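Local coordinates for Rho GTPase-activating protein 27 (Homo sapiens, PDB 3PP2), which probably switches off Rho-type GTPases such as CDC42 and RAC1 by speeding their conversion to the GDP-bound state, and may act in clathrin-mediated endocytosis, at residues L14-R25 with D97-H105. Sequence-based numbering, arbitrary orientation. Where two conformers were deposited one is given.
Sequences LHRTKTADKGKR and DGSEYLIQH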
ATOM      1  N   LEU A  14       5.579  -2.225  13.266  1.00 15.37           N
ATOM      2  CA  LEU A  14       4.662  -3.305  12.951  1.00 14.98           C
ATOM      3  C   LEU A  14       3.955  -3.769  14.209  1.00 15.76           C
ATOM      4  O   LEU A  14       4.484  -3.662  15.321  1.00 17.04           O
ATOM      5  CB  LEU A  14       5.383  -4.514  12.332  1.00 15.11           C
ATOM      6  CG  LEU A  14       6.000  -4.267  10.961  1.00 15.35           C
ATOM      7  CD1 LEU A  14       6.884  -5.446  10.544  1.00 18.28           C
ATOM      8  CD2 LEU A  14       4.930  -3.971   9.931  1.00 17.87           C
ATOM      9  N   HIS A  15       2.790  -4.372  14.024  1.00 15.27           N
ATOM     10  CA  HIS A  15       2.113  -5.091  15.085  1.00 16.77           C
ATOM     11  C   HIS A  15       2.604  -6.534  15.087  1.00 15.48           C
ATOM     12  O   HIS A  15       2.811  -7.157  14.036  1.00 16.34           O
ATOM     13  CB  HIS A  15       0.629  -5.014  14.916  1.00 16.59           C
ATOM     14  CG  HIS A  15       0.112  -3.637  15.037  1.00 18.00           C
ATOM     15  ND1 HIS A  15      -0.504  -3.177  16.167  1.00 19.72           N
ATOM     16  CD2 HIS A  15       0.076  -2.629  14.137  1.00 20.89           C
ATOM     17  CE1 HIS A  15      -0.876  -1.923  15.970  1.00 22.09           C
ATOM     18  NE2 HIS A  15      -0.514  -1.558  14.751  1.00 22.25           N
ATOM     19  N   ARG A  16       2.811  -7.078  16.266  1.00 16.47           N
ATOM     20  CA  ARG A  16       3.244  -8.478  16.377  1.00 16.51           C
ATOM     21  C   ARG A  16       2.828  -9.091  17.681  1.00 17.19           C
ATOM     22  O   ARG A  16       2.705  -8.385  18.703  1.00 18.42           O
ATOM     23  CB  ARG A  16       4.765  -8.584  16.186  1.00 17.05           C
ATOM     24  CG  ARG A  16       5.627  -8.237  17.374  1.00 18.23           C
ATOM     25  CD  ARG A  16       5.525  -6.800  17.735  1.00 19.20           C
ATOM     26  NE  ARG A  16       6.458  -6.373  18.770  1.00 18.46           N
ATOM     27  CZ  ARG A  16       6.320  -6.650  20.043  1.00 20.54           C
ATOM     28  NH1 ARG A  16       7.215  -6.170  20.928  1.00 21.28           N
ATOM     29  NH2 ARG A  16       5.279  -7.376  20.451  1.00 21.19           N
ATOM     30  N   THR A  17       2.668 -10.411  17.660  1.00 16.50           N
ATOM     31  CA  THR A  17       2.504 -11.187  18.872  1.00 16.75           C
ATOM     32  C   THR A  17       3.240 -12.509  18.702  1.00 16.07           C
ATOM     33  O   THR A  17       3.236 -13.095  17.616  1.00 17.89           O
ATOM     34  CB  THR A  17       1.003 -11.483  19.167  1.00 18.01           C
ATOM     35  OG1 THR A  17       0.902 -12.245  20.372  1.00 19.83           O
ATOM     36  CG2 THR A  17       0.239 -12.209  18.035  1.00 19.47           C
ATOM     37  N   LYS A  18       3.793 -13.001  19.788  1.00 16.94           N
ATOM     38  CA  LYS A  18       4.276 -14.361  19.842  1.00 17.12           C
ATOM     39  C   LYS A  18       3.054 -15.252  20.000  1.00 17.11           C
ATOM     40  O   LYS A  18       2.041 -14.856  20.624  1.00 19.53           O
ATOM     41  CB  LYS A  18       5.242 -14.542  21.015  1.00 17.75           C
ATOM     42  CG  LYS A  18       5.998 -15.840  21.020  1.00 18.97           C
ATOM     43  CD  LYS A  18       7.131 -15.810  22.079  1.00 19.96           C
ATOM     44  CE  LYS A  18       7.942 -17.094  22.047  1.00 21.62           C
ATOM     45  NZ  LYS A  18       8.964 -17.021  23.151  1.00 21.81           N
ATOM     46  N   THR A  19       3.088 -16.401  19.322  1.00 17.73           N
ATOM     47  CA  THR A  19       1.994 -17.381  19.395  1.00 18.57           C
ATOM     48  C   THR A  19       2.455 -18.784  19.822  1.00 19.14           C
ATOM     49  O   THR A  19       1.636 -19.579  20.248  1.00 19.40           O
ATOM     50  CB  THR A  19       1.267 -17.494  18.054  1.00 19.42           C
ATOM     51  OG1 THR A  19       2.242 -17.712  17.024  1.00 19.90           O
ATOM     52  CG2 THR A  19       0.476 -16.220  17.775  1.00 20.74           C
ATOM     53  N   ALA A  20       3.744 -19.081  19.748  1.00 18.37           N
ATOM     54  CA  ALA A  20       4.269 -20.360  20.270  1.00 18.95           C
ATOM     55  C   ALA A  20       5.686 -20.175  20.758  1.00 19.12           C
ATOM     56  O   ALA A  20       6.459 -19.383  20.161  1.00 18.94           O
ATOM     57  CB  ALA A  20       4.217 -21.436  19.223  1.00 19.83           C
ATOM     58  N   ASP A  21       6.006 -20.843  21.887  1.00 19.03           N
ATOM     59  CA  ASP A  21       7.335 -20.816  22.457  1.00 19.45           C
ATOM     60  C   ASP A  21       7.920 -22.185  22.221  1.00 19.79           C
ATOM     61  O   ASP A  21       7.491 -23.162  22.830  1.00 19.89           O
ATOM     62  CB  ASP A  21       7.253 -20.514  23.956  1.00 19.07           C
ATOM     63  CG  ASP A  21       8.594 -20.545  24.621  1.00 20.95           C
ATOM     64  OD1 ASP A  21       9.544 -19.976  24.029  1.00 24.81           O
ATOM     65  OD2 ASP A  21       8.670 -21.057  25.767  1.00 23.96           O
ATOM     66  N   LYS A  22       8.883 -22.275  21.318  1.00 20.58           N
ATOM     67  CA  LYS A  22       9.579 -23.549  21.066  1.00 22.68           C
ATOM     68  C   LYS A  22       8.605 -24.702  20.792  1.00 22.18           C
ATOM     69  O   LYS A  22       8.775 -25.831  21.299  1.00 25.89           O
ATOM     70  CB  LYS A  22      10.551 -23.884  22.181  1.00 23.44           C
ATOM     71  CG  LYS A  22      11.636 -22.830  22.329  1.00 25.77           C
ATOM     72  CD  LYS A  22      12.599 -23.175  23.439  1.00 30.96           C
ATOM     73  CE  LYS A  22      13.662 -22.136  23.528  1.00 35.44           C
ATOM     74  NZ  LYS A  22      14.286 -21.873  22.194  1.00 41.41           N
ATOM     75  N   GLY A  23       7.591 -24.412  19.981  1.00 22.84           N
ATOM     76  CA  GLY A  23       6.640 -25.404  19.593  1.00 23.30           C
ATOM     77  C   GLY A  23       5.395 -25.499  20.470  1.00 23.61           C
ATOM     78  O   GLY A  23       4.449 -26.235  20.102  1.00 27.86           O
ATOM     79  N   LYS A  24       5.360 -24.751  21.576  1.00 22.59           N
ATOM     80  CA  LYS A  24       4.275 -24.857  22.545  1.00 23.35           C
ATOM     81  C   LYS A  24       3.382 -23.613  22.419  1.00 22.15           C
ATOM     82  O   LYS A  24       3.832 -22.483  22.631  1.00 21.83           O
ATOM     83  CB  LYS A  24       4.840 -24.976  23.970  1.00 23.92           C
ATOM     84  CG  LYS A  24       5.879 -26.080  24.181  1.00 28.73           C
ATOM     85  CD  LYS A  24       5.563 -27.409  23.639  1.00 31.47           C
ATOM     86  CE  LYS A  24       6.457 -28.496  24.390  1.00 31.48           C
ATOM     87  NZ  LYS A  24       7.836 -28.708  23.788  1.00 30.45           N
ATOM     88  N   ARG A  25       2.122 -23.810  22.064  1.00 22.91           N
ATOM     89  CA  ARG A  25       1.224 -22.700  21.749  1.00 23.75           C
ATOM     90  C   ARG A  25       0.926 -21.882  23.018  1.00 21.60           C
ATOM     91  O   ARG A  25       0.764 -22.457  24.120  1.00 22.60           O
ATOM     92  CB  ARG A  25      -0.083 -23.236  21.183  1.00 25.08           C
ATOM     93  CG  ARG A  25       0.079 -23.975  19.833  1.00 31.68           C
ATOM     94  CD  ARG A  25      -1.058 -23.711  18.877  1.00 38.38           C
ATOM     95  NE  ARG A  25      -0.891 -22.360  18.374  1.00 43.46           N
ATOM     96  CZ  ARG A  25      -0.005 -21.997  17.435  1.00 46.03           C
ATOM     97  NH1 ARG A  25       0.065 -20.725  17.075  1.00 47.06           N
ATOM     98  NH2 ARG A  25       0.811 -22.891  16.858  1.00 46.63           N
ATOM     99  N   ASP A  97      13.503 -23.184  15.808  1.00 26.19           N
ATOM    100  CA  ASP A  97      13.261 -23.792  17.137  1.00 27.95           C
ATOM    101  C   ASP A  97      11.788 -24.029  17.473  1.00 26.89           C
ATOM    102  O   ASP A  97      11.475 -24.498  18.584  1.00 28.56           O
ATOM    103  CB  ASP A  97      13.957 -23.002  18.247  1.00 29.93           C
ATOM    104  CG  ASP A  97      13.336 -21.657  18.516  1.00 32.79           C
ATOM    105  OD1 ASP A  97      12.282 -21.337  17.939  1.00 34.64           O
ATOM    106  OD2 ASP A  97      13.903 -20.896  19.364  1.00 39.63           O
ATOM    107  N   GLY A  98      10.888 -23.657  16.555  1.00 24.71           N
ATOM    108  CA  GLY A  98       9.477 -23.895  16.723  1.00 23.74           C
ATOM    109  C   GLY A  98       8.703 -22.742  17.338  1.00 21.85           C
ATOM    110  O   GLY A  98       7.493 -22.819  17.502  1.00 22.74           O
ATOM    111  N   SER A  99       9.373 -21.672  17.703  1.00 21.32           N
ATOM    112  CA  SER A  99       8.653 -20.475  18.135  1.00 20.88           C
ATOM    113  C   SER A  99       7.941 -19.866  16.928  1.00 19.64           C
ATOM    114  O   SER A  99       8.361 -20.031  15.776  1.00 21.46           O
ATOM    115  CB  SER A  99       9.583 -19.481  18.769  1.00 20.94           C
ATOM    116  OG  SER A  99      10.085 -19.969  20.012  1.00 24.21           O
ATOM    117  N   GLU A 100       6.823 -19.239  17.200  1.00 19.30           N
ATOM    118  CA  GLU A 100       5.969 -18.717  16.149  0.50 18.82           C
ATOM    119  C   GLU A 100       5.503 -17.314  16.545  1.00 18.25           C
ATOM    120  O   GLU A 100       5.276 -17.033  17.728  1.00 17.56           O
ATOM    121  CB  GLU A 100       4.739 -19.643  15.919  0.50 19.56           C
ATOM    122  CG  GLU A 100       5.093 -21.084  15.431  0.50 20.82           C
ATOM    123  CD  GLU A 100       3.886 -21.990  15.228  0.50 23.55           C
ATOM    124  OE1 GLU A 100       2.744 -21.548  15.484  0.50 23.74           O
ATOM    125  OE2 GLU A 100       4.089 -23.158  14.802  0.50 27.35           O
ATOM    126  N   TYR A 101       5.342 -16.472  15.532  1.00 17.47           N
ATOM    127  CA  TYR A 101       4.933 -15.070  15.678  1.00 17.60           C
ATOM    128  C   TYR A 101       3.959 -14.729  14.569  1.00 17.25           C
ATOM    129  O   TYR A 101       4.062 -15.274  13.463  1.00 18.10           O
ATOM    130  CB  TYR A 101       6.138 -14.116  15.553  1.00 18.75           C
ATOM    131  CG  TYR A 101       7.218 -14.422  16.554  1.00 19.02           C
ATOM    132  CD1 TYR A 101       7.314 -13.747  17.759  1.00 21.24           C
ATOM    133  CD2 TYR A 101       8.151 -15.418  16.269  1.00 21.37           C
ATOM    134  CE1 TYR A 101       8.293 -14.076  18.668  1.00 24.27           C
ATOM    135  CE2 TYR A 101       9.125 -15.770  17.146  1.00 24.90           C
ATOM    136  CZ  TYR A 101       9.218 -15.084  18.373  1.00 23.18           C
ATOM    137  OH  TYR A 101      10.204 -15.439  19.281  1.00 30.32           O
ATOM    138  N   LEU A 102       3.011 -13.856  14.881  1.00 16.58           N
ATOM    139  CA  LEU A 102       2.211 -13.185  13.877  1.00 16.30           C
ATOM    140  C   LEU A 102       2.665 -11.745  13.750  1.00 15.43           C
ATOM    141  O   LEU A 102       2.994 -11.115  14.757  1.00 17.09           O
ATOM    142  CB  LEU A 102       0.726 -13.251  14.211  1.00 17.43           C
ATOM    143  CG  LEU A 102       0.139 -14.635  14.416  1.00 17.20           C
ATOM    144  CD1 LEU A 102      -1.307 -14.593  14.904  1.00 19.89           C
ATOM    145  CD2 LEU A 102       0.291 -15.519  13.229  1.00 19.04           C
ATOM    146  N   ILE A 103       2.588 -11.222  12.520  1.00 15.34           N
ATOM    147  CA  ILE A 103       3.066  -9.888  12.157  1.00 14.82           C
ATOM    148  C   ILE A 103       1.938  -9.247  11.371  1.00 14.65           C
ATOM    149  O   ILE A 103       1.351  -9.896  10.493  1.00 15.61           O
ATOM    150  CB  ILE A 103       4.371  -9.940  11.312  1.00 15.50           C
ATOM    151  CG1 ILE A 103       5.428 -10.824  11.997  1.00 18.19           C
ATOM    152  CG2 ILE A 103       4.881  -8.558  10.971  1.00 17.00           C
ATOM    153  CD1 ILE A 103       6.617 -11.109  11.107  1.00 17.95           C
ATOM    154  N   GLN A 104       1.616  -7.998  11.687  1.00 14.90           N
ATOM    155  CA  GLN A 104       0.428  -7.372  11.071  1.00 15.48           C
ATOM    156  C   GLN A 104       0.590  -5.896  10.901  1.00 14.90           C
ATOM    157  O   GLN A 104       1.298  -5.229  11.664  1.00 15.03           O
ATOM    158  CB  GLN A 104      -0.765  -7.666  11.990  1.00 16.79           C
ATOM    159  CG  GLN A 104      -2.136  -7.343  11.476  1.00 16.63           C
ATOM    160  CD  GLN A 104      -2.607  -5.949  11.819  1.00 17.69           C
ATOM    161  OE1 GLN A 104      -2.191  -5.341  12.841  1.00 18.06           O
ATOM    162  NE2 GLN A 104      -3.536  -5.438  11.000  1.00 17.79           N
ATOM    163  N   HIS A 105      -0.154  -5.348   9.941  1.00 14.22           N
ATOM    164  CA  HIS A 105      -0.329  -3.900   9.784  1.00 14.95           C
ATOM    165  C   HIS A 105      -1.611  -3.690   9.005  1.00 14.95           C
ATOM    166  O   HIS A 105      -1.979  -4.504   8.183  1.00 15.71           O
ATOM    167  CB  HIS A 105       0.861  -3.239   9.082  1.00 15.06           C
ATOM    168  CG  HIS A 105       0.926  -1.760   9.250  1.00 13.52           C
ATOM    169  ND1 HIS A 105       0.128  -0.889   8.525  1.00 14.62           N
ATOM    170  CD2 HIS A 105       1.667  -0.999  10.098  1.00 15.29           C
ATOM    171  CE1 HIS A 105       0.408   0.349   8.899  1.00 16.15           C
ATOM    172  NE2 HIS A 105       1.322   0.313   9.867  1.00 17.52           N
TER
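Glu100 O is gripped by two backbone donors at a classic beta bulge: Thr19 N reaches it at 2.8 Å and Ala20 N at 3.3 Å, both from the same face of its carbonyl plane, and Thr19 OG1 adds a weak third bond. The bulge interrupts the antiparallel pairing of strand 14-21 with strand 100-104. In this pleckstrin homology domain that pairing joins the first strand to the last one before the C-terminal helix 108-122. Short of the bulge, Thr17 and His15 form hydrogen-bonded pairs with Leu102 and Gln104. On the face of Lys18 and Tyr101, the lysine chain, extended with CG anti to the backbone N (chi1 -169°), runs obliquely across the tyrosine; Lys18 CG lies 3.7 Å from Tyr101 CE1, and Lys18 NZ forms a salt bridge with Asp21 OD1. Further along, Leu14 CD1 packs on Ile103 CG2, while Ile110 and Trp114 of the helix also touch Leu14. At the bulge, the Thr19 side chain crosses that of Leu102 at about a right angle, CG2 against Leu102 CG. His15 and Gln104 lie side by side, His15 CB 3.5 Å from Gln104 OE1; that oxygen accepts from Arg87 NH1, and Gln104 NE2 bonds Lys88 O. In the conformer described, Arg25 NH2 lies 2.7 Å from Glu100 OE1, with NH1 a weaker second donor; OE1 sits in the guanidinium plane, whereas NH2 comes from above the carboxylate plane. Beyond the bulge, the type I' turn 21-24 faces Gly98, whose O takes a weak bond from Gly23 N. Lys22 NZ forms a salt bridge with Asp97 OD2. Asp97 OD1, also bonded by Ser95 OG, closes an Asx turn by accepting from Ser99 N, and Ser99 OG receives Lys22 N at 2.9 Å.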